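Side-chain contacts in DUF269-containing protein (Cyanothece sp. ATCC 51142, PDB 3NJ2), which is of unknown molecular function but belongs to the DUF269 family and is associated with nitrogen fixation in a cyanobacterium: residues A46-H49 and Y50-R54; D113-H116 and E117-W121. All blocks are in the same frame, centred on the assembly; numbering follows the deposited sequence.

Contact 1. Residues A46-H49 and Y50-R54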
ATOM      1  N   ALA B  46      -8.106  -9.794 -17.258  1.00 18.36           N
ATOM      2  CA  ALA B  46      -7.092 -10.655 -16.656  1.00 21.50           C
ATOM      3  C   ALA B  46      -7.493 -11.049 -15.227  1.00 22.94           C
ATOM      4  O   ALA B  46      -6.962 -12.013 -14.694  1.00 25.18           O
ATOM      5  CB  ALA B  46      -5.743  -9.888 -16.665  1.00 19.53           C
ATOM      6  N   TYR B  47      -8.410 -10.296 -14.613  1.00 23.33           N
ATOM      7  CA  TYR B  47      -8.790 -10.507 -13.220  1.00 25.58           C
ATOM      8  C   TYR B  47     -10.244 -10.902 -13.083  1.00 26.88           C
ATOM      9  O   TYR B  47     -11.049 -10.296 -12.350  1.00 28.83           O
ATOM     10  CB  TYR B  47      -8.363  -9.310 -12.329  1.00 24.61           C
ATOM     11  CG  TYR B  47      -6.844  -9.186 -12.229  1.00 24.48           C
ATOM     12  CD1 TYR B  47      -6.104  -9.939 -11.297  1.00 26.72           C
ATOM     13  CD2 TYR B  47      -6.138  -8.300 -13.051  1.00 22.61           C
ATOM     14  CE1 TYR B  47      -4.738  -9.808 -11.196  1.00 26.91           C
ATOM     15  CE2 TYR B  47      -4.754  -8.171 -12.997  1.00 25.68           C
ATOM     16  CZ  TYR B  47      -4.038  -8.943 -12.053  1.00 23.98           C
ATOM     17  OH  TYR B  47      -2.670  -8.811 -12.015  1.00 25.69           O
ATOM     18  N   ASP B  48     -10.588 -11.912 -13.857  1.00 29.73           N
ATOM     19  CA  ASP B  48     -11.959 -12.329 -14.062  1.00 31.44           C
ATOM     20  C   ASP B  48     -12.051 -13.806 -13.722  1.00 35.04           C
ATOM     21  O   ASP B  48     -11.896 -14.658 -14.619  1.00 34.91           O
ATOM     22  CB  ASP B  48     -12.304 -12.097 -15.544  1.00 29.89           C
ATOM     23  CG  ASP B  48     -13.748 -12.456 -15.898  1.00 25.73           C
ATOM     24  OD1 ASP B  48     -14.565 -12.774 -15.023  1.00 25.00           O
ATOM     25  OD2 ASP B  48     -14.078 -12.381 -17.092  1.00 21.38           O
ATOM     26  N   HIS B  49     -12.321 -14.086 -12.438  1.00 38.29           N
ATOM     27  CA  HIS B  49     -12.328 -15.441 -11.928  1.00 41.67           C
ATOM     28  C   HIS B  49     -13.246 -16.340 -12.752  1.00 41.48           C
ATOM     29  O   HIS B  49     -12.789 -17.325 -13.338  1.00 42.86           O
ATOM     30  CB  HIS B  49     -12.675 -15.491 -10.420  1.00 43.35           C
ATOM     31  CG  HIS B  49     -12.859 -16.889  -9.896  1.00 48.17           C
ATOM     32  ND1 HIS B  49     -14.047 -17.329  -9.336  1.00 52.64           N
ATOM     33  CD2 HIS B  49     -12.018 -17.954  -9.881  1.00 51.76           C
ATOM     34  CE1 HIS B  49     -13.921 -18.601  -8.989  1.00 55.18           C
ATOM     35  NE2 HIS B  49     -12.697 -19.002  -9.302  1.00 54.45           N
ATOM     36  N   TYR B  50     -14.525 -15.973 -12.834  1.00 41.36           N
ATOM     37  CA  TYR B  50     -15.516 -16.814 -13.548  1.00 39.32           C
ATOM     38  C   TYR B  50     -15.509 -16.711 -15.095  1.00 36.19           C
ATOM     39  O   TYR B  50     -16.263 -17.441 -15.761  1.00 36.76           O
ATOM     40  CB  TYR B  50     -16.950 -16.560 -13.061  1.00 40.97           C
ATOM     41  CG  TYR B  50     -17.058 -16.024 -11.656  1.00 44.45           C
ATOM     42  CD1 TYR B  50     -17.113 -16.890 -10.547  1.00 48.07           C
ATOM     43  CD2 TYR B  50     -17.074 -14.642 -11.431  1.00 48.91           C
ATOM     44  CE1 TYR B  50     -17.187 -16.380  -9.251  1.00 49.22           C
ATOM     45  CE2 TYR B  50     -17.145 -14.128 -10.150  1.00 48.74           C
ATOM     46  CZ  TYR B  50     -17.202 -14.998  -9.076  1.00 48.67           C
ATOM     47  OH  TYR B  50     -17.280 -14.465  -7.832  1.00 51.94           O
ATOM     48  N   GLY B  51     -14.702 -15.834 -15.693  1.00 30.37           N
ATOM     49  CA  GLY B  51     -14.857 -15.636 -17.146  1.00 26.46           C
ATOM     50  C   GLY B  51     -16.140 -14.889 -17.500  1.00 22.85           C
ATOM     51  O   GLY B  51     -16.740 -15.067 -18.584  1.00 22.60           O
ATOM     52  N   VAL B  52     -16.566 -13.993 -16.627  1.00 21.60           N
ATOM     53  CA  VAL B  52     -17.828 -13.297 -16.865  1.00 19.76           C
ATOM     54  C   VAL B  52     -17.797 -12.305 -17.999  1.00 18.34           C
ATOM     55  O   VAL B  52     -18.841 -11.927 -18.506  1.00 16.41           O
ATOM     56  CB  VAL B  52     -18.462 -12.602 -15.615  1.00 21.71           C
ATOM     57  CG1 VAL B  52     -18.768 -13.621 -14.496  1.00 24.82           C
ATOM     58  CG2 VAL B  52     -17.606 -11.471 -15.153  1.00 20.49           C
ATOM     59  N   TYR B  53     -16.576 -11.839 -18.375  1.00 17.07           N
ATOM     60  CA  TYR B  53     -16.486 -10.808 -19.373  1.00 16.09           C
ATOM     61  C   TYR B  53     -16.225 -11.419 -20.753  1.00 15.57           C
ATOM     62  O   TYR B  53     -16.285 -10.731 -21.749  1.00 15.79           O
ATOM     63  CB  TYR B  53     -15.342  -9.802 -19.048  1.00 14.83           C
ATOM     64  CG  TYR B  53     -15.605  -8.989 -17.776  1.00 14.69           C
ATOM     65  CD1 TYR B  53     -16.752  -8.247 -17.618  1.00 18.38           C
ATOM     66  CD2 TYR B  53     -14.701  -9.077 -16.733  1.00 17.26           C
ATOM     67  CE1 TYR B  53     -16.953  -7.540 -16.441  1.00 21.39           C
ATOM     68  CE2 TYR B  53     -14.911  -8.415 -15.578  1.00 20.73           C
ATOM     69  CZ  TYR B  53     -15.945  -7.630 -15.458  1.00 19.88           C
ATOM     70  OH  TYR B  53     -16.051  -7.007 -14.214  1.00 23.52           O
ATOM     71  N   ARG B  54     -15.965 -12.744 -20.780  1.00 17.25           N
ATOM     72  CA  ARG B  54     -15.485 -13.382 -22.016  1.00 17.78           C
ATOM     73  C   ARG B  54     -16.359 -13.137 -23.278  1.00 17.60           C
ATOM     74  O   ARG B  54     -15.877 -13.027 -24.401  1.00 19.50           O
ATOM     75  CB  ARG B  54     -15.366 -14.869 -21.733  1.00 19.92           C
ATOM     76  CG  ARG B  54     -14.079 -15.236 -20.991  1.00 24.91           C
ATOM     77  CD  ARG B  54     -14.055 -16.779 -20.838  1.00 31.60           C
ATOM     78  NE  ARG B  54     -15.284 -17.176 -20.156  1.00 42.80           N
ATOM     79  CZ  ARG B  54     -15.488 -18.357 -19.588  1.00 47.19           C
ATOM     80  NH1 ARG B  54     -14.529 -19.288 -19.627  1.00 47.21           N
ATOM     81  NH2 ARG B  54     -16.655 -18.600 -18.971  1.00 48.94           N
TER

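Contact 2. Residues D113-H116 and E117-W121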
ATOM      1  N   ASP B 113      -4.477   0.542  -0.968  1.00 12.44           N
ATOM      2  CA  ASP B 113      -4.756   0.294   0.416  1.00 12.13           C
ATOM      3  C   ASP B 113      -5.893   1.251   0.847  1.00 12.71           C
ATOM      4  O   ASP B 113      -5.784   2.470   0.730  1.00 13.02           O
ATOM      5  CB  ASP B 113      -3.543   0.600   1.239  1.00 13.55           C
ATOM      6  CG  ASP B 113      -3.719   0.264   2.734  1.00 14.48           C
ATOM      7  OD1 ASP B 113      -4.206  -0.849   3.080  1.00 19.24           O
ATOM      8  OD2 ASP B 113      -3.355   1.044   3.569  1.00 18.59           O
ATOM      9  N   LEU B 114      -7.007   0.646   1.265  1.00 13.40           N
ATOM     10  CA  LEU B 114      -8.155   1.411   1.744  1.00 14.95           C
ATOM     11  C   LEU B 114      -8.648   0.989   3.090  1.00 17.15           C
ATOM     12  O   LEU B 114      -8.705  -0.213   3.406  1.00 18.22           O
ATOM     13  CB  LEU B 114      -9.315   1.359   0.690  1.00 13.67           C
ATOM     14  CG  LEU B 114      -8.977   1.978  -0.701  1.00 15.55           C
ATOM     15  CD1 LEU B 114      -9.886   1.535  -1.942  1.00 16.30           C
ATOM     16  CD2 LEU B 114      -9.005   3.568  -0.609  1.00 17.97           C
ATOM     17  N   ASN B 115      -9.071   1.965   3.908  1.00 17.42           N
ATOM     18  CA  ASN B 115      -9.675   1.666   5.200  1.00 18.39           C
ATOM     19  C   ASN B 115     -11.195   1.517   5.053  1.00 17.57           C
ATOM     20  O   ASN B 115     -11.769   1.647   3.999  1.00 17.19           O
ATOM     21  CB  ASN B 115      -9.213   2.641   6.298  1.00 18.76           C
ATOM     22  CG  ASN B 115      -9.794   4.051   6.112  1.00 16.37           C
ATOM     23  OD1 ASN B 115     -10.632   4.284   5.252  1.00 13.93           O
ATOM     24  ND2 ASN B 115      -9.288   5.013   6.888  1.00 19.40           N
ATOM     25  N   HIS B 116     -11.854   1.204   6.178  1.00 22.18           N
ATOM     26  CA  HIS B 116     -13.298   1.102   6.135  1.00 23.19           C
ATOM     27  C   HIS B 116     -14.023   2.407   5.651  1.00 22.26           C
ATOM     28  O   HIS B 116     -15.164   2.386   5.156  1.00 23.15           O
ATOM     29  CB  HIS B 116     -13.798   0.681   7.524  1.00 25.71           C
ATOM     30  CG  HIS B 116     -13.882   1.798   8.508  1.00 30.59           C
ATOM     31  ND1 HIS B 116     -15.064   2.465   8.787  1.00 37.44           N
ATOM     32  CD2 HIS B 116     -12.932   2.365   9.294  1.00 34.86           C
ATOM     33  CE1 HIS B 116     -14.829   3.392   9.701  1.00 37.40           C
ATOM     34  NE2 HIS B 116     -13.541   3.367  10.008  1.00 36.11           N
ATOM     35  N   GLU B 117     -13.374   3.573   5.798  1.00 19.18           N
ATOM     36  CA  GLU B 117     -13.984   4.830   5.385  1.00 17.90           C
ATOM     37  C   GLU B 117     -13.851   5.116   3.923  1.00 16.40           C
ATOM     38  O   GLU B 117     -14.306   6.150   3.467  1.00 18.74           O
ATOM     39  CB  GLU B 117     -13.348   6.028   6.147  1.00 17.48           C
ATOM     40  CG  GLU B 117     -13.288   5.799   7.579  1.00 19.60           C
ATOM     41  CD  GLU B 117     -12.304   6.683   8.347  1.00 23.79           C
ATOM     42  OE1 GLU B 117     -11.423   7.368   7.738  1.00 22.23           O
ATOM     43  OE2 GLU B 117     -12.424   6.658   9.610  1.00 25.36           O
ATOM     44  N   GLY B 118     -13.186   4.225   3.165  1.00 17.29           N
ATOM     45  CA  GLY B 118     -12.943   4.552   1.758  1.00 15.58           C
ATOM     46  C   GLY B 118     -11.751   5.449   1.525  1.00 14.28           C
ATOM     47  O   GLY B 118     -11.664   6.056   0.472  1.00 13.48           O
ATOM     48  N   PHE B 119     -10.894   5.508   2.544  1.00 13.04           N
ATOM     49  CA  PHE B 119      -9.768   6.459   2.457  1.00 11.62           C
ATOM     50  C   PHE B 119      -8.431   5.696   2.414  1.00 12.18           C
ATOM     51  O   PHE B 119      -8.281   4.702   3.132  1.00 11.80           O
ATOM     52  CB  PHE B 119      -9.765   7.507   3.657  1.00 12.89           C
ATOM     53  CG  PHE B 119      -8.563   8.364   3.639  1.00 11.59           C
ATOM     54  CD1 PHE B 119      -8.510   9.556   2.939  1.00 15.02           C
ATOM     55  CD2 PHE B 119      -7.456   7.907   4.363  1.00 12.96           C
ATOM     56  CE1 PHE B 119      -7.287  10.273   2.978  1.00 14.90           C
ATOM     57  CE2 PHE B 119      -6.279   8.589   4.395  1.00 13.79           C
ATOM     58  CZ  PHE B 119      -6.222   9.754   3.703  1.00 15.90           C
ATOM     59  N   GLY B 120      -7.454   6.156   1.606  1.00 10.59           N
ATOM     60  CA  GLY B 120      -6.121   5.467   1.677  1.00 10.51           C
ATOM     61  C   GLY B 120      -5.287   5.951   0.512  1.00 10.43           C
ATOM     62  O   GLY B 120      -5.246   7.178   0.181  1.00 12.48           O
ATOM     63  N   TRP B 121      -4.599   4.993  -0.112  1.00 10.49           N
ATOM     64  CA  TRP B 121      -3.583   5.302  -1.107  1.00 10.71           C
ATOM     65  C   TRP B 121      -3.576   4.319  -2.278  1.00  9.75           C
ATOM     66  O   TRP B 121      -3.824   3.130  -2.043  1.00 11.23           O
ATOM     67  CB  TRP B 121      -2.234   5.138  -0.468  1.00 13.05           C
ATOM     68  CG  TRP B 121      -1.901   6.193   0.523  1.00 11.28           C
ATOM     69  CD1 TRP B 121      -1.955   6.079   1.915  1.00 13.22           C
ATOM     70  CD2 TRP B 121      -1.449   7.526   0.241  1.00 13.02           C
ATOM     71  NE1 TRP B 121      -1.609   7.278   2.498  1.00 15.42           N
ATOM     72  CE2 TRP B 121      -1.231   8.152   1.520  1.00 15.35           C
ATOM     73  CE3 TRP B 121      -1.125   8.219  -0.908  1.00 15.46           C
ATOM     74  CZ2 TRP B 121      -0.784   9.480   1.622  1.00 16.57           C
ATOM     75  CZ3 TRP B 121      -0.703   9.547  -0.808  1.00 14.08           C
ATOM     76  CH2 TRP B 121      -0.572  10.156   0.478  1.00 14.16           C
TER

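Contact 1. Residues A46-H49 and Y50-R54
In the loop that links helix 35-46 to helix 58-62, Asp-48 gathers the backbone of the type I beta turn running from Gly-51 to Arg-54. Its carboxylate lies across the start of that turn, and each oxygen is hydrogen-bonded by a backbone N-H: Val-52 N bonds to Asp-48 OD1 at 2.8 Å, and Tyr-53 N to Asp-48 OD2 at 2.9 Å, the second bond being the straighter at 163°. Both donors arrive on the syn side and slightly out of the carboxylate plane. With CG trans to the backbone N (chi1 -178°), the acid group is carried forward to these amides. The main chain of Asp-48 adds a further link, Gly-51 N to Asp-48 O at 3.2 Å, with the donor well above the carbonyl plane.

Aliphatic and aromatic carbons also border the acid: Val-52 CG2 comes within 3.3 Å of Asp-48 OD1, while Tyr-53 CD2 approaches Asp-48 OD2 obliquely. Next along the chain, His-49 and Tyr-50 form an offset edge-to-face pair, planes at 68°, in which the imidazole edge is turned to the phenol face and His-49 ND1 lies 3.3 Å from Tyr-50 CE1. The positive phi of Gly-51 suits a residue without a side chain, and its carbonyl accepts Arg-54 N together with a weak bond from Arg-54 NE.

The N-H groups converging on the carboxylate would probably stabilise its negative charge, and through them the acid ties the amides of Val-52 and Tyr-53 to the chain just after helix 35-46.

Contact 2. Residues D113-H116 and E117-W121
Glu-117 and His-116 meet at the tip of the hairpin made by strands 109-114 and 120-126, a 3:5 hairpin whose type I turn, from Asn-115 to Gly-118, is followed by a G1 beta bulge. Glu-117 CG rests over one face of the His-116 imidazole as a CH-pi contact, 3.6 Å from the ring centroid. Its carboxylate, turned 74° to the Asn-115 amide plane, accepts a weak bond from Asn-115 ND2 through Glu-117 OE1. The backbone N of Glu-117 in turn makes a weak bond, 127° at the hydrogen, to Asn-115 OD1.

Gly-118 closes the turn at the bulge position, its N bonded to Asn-115 O at 3.1 Å, and its positive phi favours glycine. Phe-119 then gives its N-H to Asn-115 OD1 at 3.0 Å, the donor standing above the carbonyl plane, and receives Asn-115 N on its own O at 3.0 Å. In Asn-115, chi1 of 71° places CG between the backbone N and the carbonyl carbon, which helps bring OD1 to Phe-119 N and, weakly, to Glu-117 N.

At Gly-120, the non-hydrogen-bonded partner of Leu-114, the strands draw close: Gly-120 CA makes a C-H...O contact of 3.2 Å with Asp-113 O, and Leu-114 CD2 lies 3.7 Å from Gly-120 N. Trp-121 completes a hydrogen-bonded antiparallel pair with Asp-113, both bonds measuring 2.9 Å: Asp-113 N to Trp-121 O and Trp-121 N to Asp-113 O.

Strand 129-136 follows next in the sheet; the backbone of Leu-136 hydrogen-bonds to that of Gly-120, and its side chain touches Leu-114. Across the dimer, the Trp-121 ring packs edge-to-face with Trp-125 of the second subunit, and Trp-121 and Asp-113 each pack on Val-111 of that subunit.

Overall arrangement
Contact 1 and contact 2 are separate local structures, with centres 25 Å apart and nearest atoms about 15 Å apart. Contact 1 lies on the surface, in a loop between two helices, and none of its touching residues is buried; contact 2 is partly buried, ties two strands of the antiparallel sheet together and reaches the second subunit. Each uses a polar side chain to hold backbone N-H groups at a type I turn, but differently: the carboxylate in 46-54 is hydrogen-bonded on both of its oxygens, whereas the amide in 113-121 gathers two donors, one of them weakly, on a single oxygen and donates weakly through its nitrogen. Paired strand bonds occur only in contact 2.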